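Local coordinates for thioesterase (Xanthomonas campestris pv. campestris, PDB 2FUJ), which probably hydrolyses fatty acyl-CoA thioesters, as a tetramer of hotdog-fold subunits, at residues Ser16-Trp19 with Arg20-Asp23. Residues are numbered along the deposited sequence; the frame is centred on the assembly and turned at random.
Sequences SVRW and RDMD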
# COMPACT_ATOMS: atom_id res chain seq x y z
N SER A 16 -1.23 5.94 14.18
CA SER A 16 -1.22 4.53 14.52
C SER A 16 -0.52 3.74 13.42
O SER A 16 -0.78 3.96 12.25
CB SER A 16 -2.65 3.99 14.64
OG SER A 16 -3.35 4.62 15.68
N VAL A 17 0.37 2.84 13.81
CA VAL A 17 1.06 2.00 12.84
C VAL A 17 0.17 0.79 12.59
O VAL A 17 -0.54 0.34 13.49
CB VAL A 17 2.44 1.53 13.37
CG1 VAL A 17 3.01 0.44 12.46
CG2 VAL A 17 3.39 2.69 13.42
N ARG A 18 0.20 0.27 11.36
CA ARG A 18 -0.60 -0.89 11.01
C ARG A 18 0.33 -2.08 10.77
O ARG A 18 1.47 -1.90 10.37
CB ARG A 18 -1.41 -0.62 9.74
CG ARG A 18 -2.54 0.38 9.89
CD ARG A 18 -3.13 0.68 8.52
NE ARG A 18 -4.09 1.78 8.55
CZ ARG A 18 -4.63 2.32 7.46
NH1 ARG A 18 -4.29 1.86 6.26
NH2 ARG A 18 -5.49 3.32 7.56
N TRP A 19 -0.17 -3.28 11.03
CA TRP A 19 0.62 -4.48 10.86
C TRP A 19 1.13 -4.58 9.42
O TRP A 19 2.28 -4.96 9.19
CB TRP A 19 -0.23 -5.71 11.22
CG TRP A 19 0.54 -6.98 11.27
CD1 TRP A 19 1.32 -7.44 12.30
CD2 TRP A 19 0.62 -7.96 10.24
NE1 TRP A 19 1.89 -8.64 11.96
CE2 TRP A 19 1.48 -8.99 10.70
CE3 TRP A 19 0.06 -8.07 8.96
CZ2 TRP A 19 1.78 -10.11 9.92
CZ3 TRP A 19 0.37 -9.18 8.19
CH2 TRP A 19 1.22 -10.18 8.67
N ARG A 20 0.27 -4.24 8.47
CA ARG A 20 0.62 -4.27 7.04
C ARG A 20 1.74 -3.28 6.68
O ARG A 20 2.30 -3.35 5.59
CB ARG A 20 -0.63 -3.98 6.20
CG ARG A 20 -0.39 -3.68 4.73
CD ARG A 20 0.21 -4.87 4.00
NE ARG A 20 0.67 -4.51 2.66
CZ ARG A 20 1.75 -5.01 2.08
NH1 ARG A 20 2.49 -5.91 2.71
NH2 ARG A 20 2.11 -4.59 0.88
N ASP A 21 2.04 -2.36 7.60
CA ASP A 21 3.09 -1.36 7.35
C ASP A 21 4.46 -2.01 7.29
O ASP A 21 5.38 -1.48 6.67
CB ASP A 21 3.10 -0.30 8.46
CG ASP A 21 1.95 0.70 8.36
OD1 ASP A 21 1.78 1.48 9.31
OD2 ASP A 21 1.24 0.73 7.34
N MET A 22 4.60 -3.17 7.93
CA MET A 22 5.88 -3.86 7.93
C MET A 22 6.09 -4.64 6.64
O MET A 22 5.14 -5.00 5.95
CB MET A 22 5.97 -4.82 9.12
CG MET A 22 5.86 -4.14 10.50
SD MET A 22 6.24 -5.27 11.88
CE MET A 22 4.79 -6.33 11.86
N ASP A 23 7.35 -4.88 6.31
CA ASP A 23 7.67 -5.65 5.12
C ASP A 23 8.23 -7.00 5.55
O ASP A 23 8.29 -7.31 6.74
CB ASP A 23 8.66 -4.89 4.22
CG ASP A 23 9.94 -4.53 4.94
OD1 ASP A 23 10.56 -3.51 4.56
OD2 ASP A 23 10.35 -5.26 5.86
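Between Arg18 and Met22 the chain winds into a short 3-10 segment, held by two successive i to i+3 bonds: Asp21 N reaches Arg18 O at 2.9 Å, and Met22 N reaches Trp19 O at 3.2 Å. The side chain of Asp21 turns back toward the start of the turn, its OD1 accepting the backbone N of Arg18 at 2.9 Å. That bond is nearly straight at the hydrogen (176°), yet the donor stands well above the carboxylate plane. Arg18 and Asp21 thus bond reciprocally, main chain to main chain and main chain to carboxylate, which illustrates how an acidic side chain can secure the entry to a short turn. With CG set beside its own backbone N (chi1 -75°), Asp21 swings the carboxylate back over Arg18, and CG1 of Val17 lies 3.5 Å from OD1 of Asp21. Farther along, the Met22 chain runs roughly perpendicular to that of Trp19. A bend at its last torsion (chi3 -72°) brings the methyl CE of Met22 obliquely to the pyrrole part of the indole, 3.7 Å from Trp19 CD1.

Three partners grip Asp21 OD1: Arg18 N, the hydroxyl of Tyr36 and the guanidinium of Arg18 of the third subunit. Arg20 sends its guanidinium to the backbone O of Met22 of the second subunit, while Trp74 meets the Trp19 ring edge-to-face. The turn therefore lies at a junction of three subunits in the hotdog tetramer, within the loop that leads from strand 9-15 to the long helix 30-47.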